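Local coordinates for NG, ng-dimethylarginine dimethylaminohydrolase (Pseudomonas aeruginosa, PDB 1H70), which hydrolyses N(G),N(G)-dimethyl-L-arginine and N(G)-monomethyl-L-arginine, inhibitors of nitric oxide synthase, to L-citrulline and the corresponding methylated amine, at residues 201-206 with 217-222. The protein carries 1 engineered substitution. Numbering follows the deposited sequence.
Sequences SYAANC and AGYPRT
Tyr202 carries its CG opposite the backbone N (chi1 -178°), whereas Tyr219 holds its own opposite the carbonyl carbon (chi1 -58°), and these two settings bring the phenols together. Within the alpha/beta propeller (pentein) fold of the DDAH family, the contact illustrates how a 3-10 segment, running through 201-204, can pack against the N-terminal end of a helix, 220-227, for which Tyr219 is the N-cap residue; the strands 207-209 and 212-216 fill most of the chain between them. The rings meet obliquely, planes at 48° and centroids 5.8 Å apart. Tyr219 OH makes the closest approach, 3.4 Å from Tyr202 CD2, and also lies near Tyr202 CB; CE1 of Tyr219 lies in the plane of the Tyr202 ring at its edge. The methyl of Ala203 sits at the other end of Tyr219, its CB 3.6 Å from Tyr219 CB and also touching CG. Thr222 reaches the same methyl from the first turn of the helix.

No hydrogen bond joins the segments directly; the hydroxyls of Tyr202 and Thr222 have partners elsewhere. Glu200, next to Ser201, bonds to Thr222 OG1 and Arg221 N, while Tyr202 OH hydrogen-bonds with Gly246 O and Thr238 OG1, probably steadying the phenol; the Tyr202 side chain is about 8 Å from the bound citrulline. On the Thr222 side, CG2 rests 3.8 Å from the carbonyl O of Ala203.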
loop_
_atom_site.group_PDB
_atom_site.type_symbol
_atom_site.label_atom_id
_atom_site.label_comp_id
_atom_site.label_asym_id
_atom_site.label_seq_id
_atom_site.Cartn_x
_atom_site.Cartn_y
_atom_site.Cartn_z
ATOM N N SER A 201 11.045 8.798 9.154
ATOM C CA SER A 201 11.042 7.709 8.169
ATOM C C SER A 201 9.680 7.075 7.903
ATOM O O SER A 201 9.378 6.733 6.760
ATOM C CB SER A 201 12.022 6.605 8.595
ATOM O OG SER A 201 11.585 6.007 9.814
ATOM N N TYR A 202 8.871 6.864 8.948
ATOM C CA TYR A 202 7.543 6.260 8.789
ATOM C C TYR A 202 6.729 7.023 7.760
ATOM O O TYR A 202 5.998 6.420 6.980
ATOM C CB TYR A 202 6.778 6.262 10.116
ATOM C CG TYR A 202 5.396 5.622 10.125
ATOM C CD1 TYR A 202 5.224 4.257 9.875
ATOM C CD2 TYR A 202 4.270 6.378 10.415
ATOM C CE1 TYR A 202 3.948 3.674 9.914
ATOM C CE2 TYR A 202 3.012 5.815 10.450
ATOM C CZ TYR A 202 2.850 4.462 10.213
ATOM O OH TYR A 202 1.591 3.902 10.248
ATOM N N ALA A 203 6.868 8.350 7.737
ATOM C CA ALA A 203 6.108 9.181 6.798
ATOM C C ALA A 203 6.478 9.075 5.325
ATOM O O ALA A 203 5.962 9.818 4.511
ATOM C CB ALA A 203 6.081 10.647 7.252
ATOM N N ALA A 204 7.358 8.152 4.954
ATOM C CA ALA A 204 7.645 7.937 3.532
ATOM C C ALA A 204 6.454 7.203 2.927
ATOM O O ALA A 204 6.302 7.144 1.701
ATOM C CB ALA A 204 8.888 7.109 3.320
ATOM N N ASN A 205 5.642 6.591 3.800
ATOM C CA ASN A 205 4.450 5.891 3.300
ATOM C C ASN A 205 3.273 6.872 3.386
ATOM O O ASN A 205 2.835 7.214 4.493
ATOM C CB ASN A 205 4.221 4.627 4.130
ATOM C CG ASN A 205 3.100 3.742 3.601
ATOM O OD1 ASN A 205 3.310 2.558 3.304
ATOM N ND2 ASN A 205 1.916 4.269 3.527
ATOM N N CYS A 206 2.840 7.400 2.231
ATOM C CA CYS A 206 1.727 8.338 2.105
ATOM C C CYS A 206 0.945 7.954 0.855
ATOM O O CYS A 206 1.450 7.207 0.034
ATOM C CB CYS A 206 2.185 9.795 1.928
ATOM S SG CYS A 206 3.067 10.485 3.341
ATOM N N ALA A 217 -0.225 11.377 10.917
ATOM C CA ALA A 217 -0.119 12.605 11.710
ATOM C C ALA A 217 1.132 12.518 12.593
ATOM O O ALA A 217 1.501 11.420 13.005
ATOM C CB ALA A 217 -1.341 12.773 12.571
ATOM N N GLY A 218 1.771 13.661 12.855
ATOM C CA GLY A 218 2.966 13.689 13.687
ATOM C C GLY A 218 4.306 13.754 12.969
ATOM O O GLY A 218 5.353 13.491 13.575
ATOM N N TYR A 219 4.305 14.118 11.690
ATOM C CA TYR A 219 5.523 14.187 10.871
ATOM C C TYR A 219 5.515 15.542 10.168
ATOM O O TYR A 219 5.238 15.671 8.986
ATOM C CB TYR A 219 5.573 12.966 9.925
ATOM C CG TYR A 219 5.542 11.660 10.725
ATOM C CD1 TYR A 219 4.360 10.946 10.898
ATOM C CD2 TYR A 219 6.691 11.176 11.357
ATOM C CE1 TYR A 219 4.344 9.773 11.658
ATOM C CE2 TYR A 219 6.672 10.017 12.103
ATOM C CZ TYR A 219 5.497 9.310 12.251
ATOM O OH TYR A 219 5.506 8.153 13.009
ATOM N N PRO A 220 5.808 16.594 10.930
ATOM C CA PRO A 220 5.734 17.961 10.400
ATOM C C PRO A 220 6.669 18.347 9.267
ATOM O O PRO A 220 6.256 19.157 8.425
ATOM C CB PRO A 220 5.985 18.862 11.624
ATOM C CG PRO A 220 6.398 17.991 12.742
ATOM C CD PRO A 220 6.194 16.550 12.354
ATOM N N ARG A 221 7.887 17.820 9.224
ATOM C CA ARG A 221 8.787 18.221 8.147
ATOM C C ARG A 221 8.297 17.685 6.799
ATOM O O ARG A 221 8.328 18.361 5.784
ATOM C CB ARG A 221 10.216 17.777 8.418
ATOM C CG ARG A 221 10.902 18.547 9.553
ATOM C CD ARG A 221 12.297 18.005 9.849
ATOM N NE ARG A 221 13.171 18.292 8.713
ATOM C CZ ARG A 221 14.424 17.873 8.579
ATOM N NH1 ARG A 221 14.995 17.115 9.505
ATOM N NH2 ARG A 221 15.106 18.213 7.490
ATOM N N THR A 222 7.856 16.431 6.828
ATOM C CA THR A 222 7.345 15.779 5.642
ATOM C C THR A 222 6.050 16.427 5.189
ATOM O O THR A 222 5.821 16.644 4.002
ATOM C CB THR A 222 7.109 14.285 5.937
ATOM O OG1 THR A 222 8.366 13.645 6.200
ATOM C CG2 THR A 222 6.504 13.612 4.699
#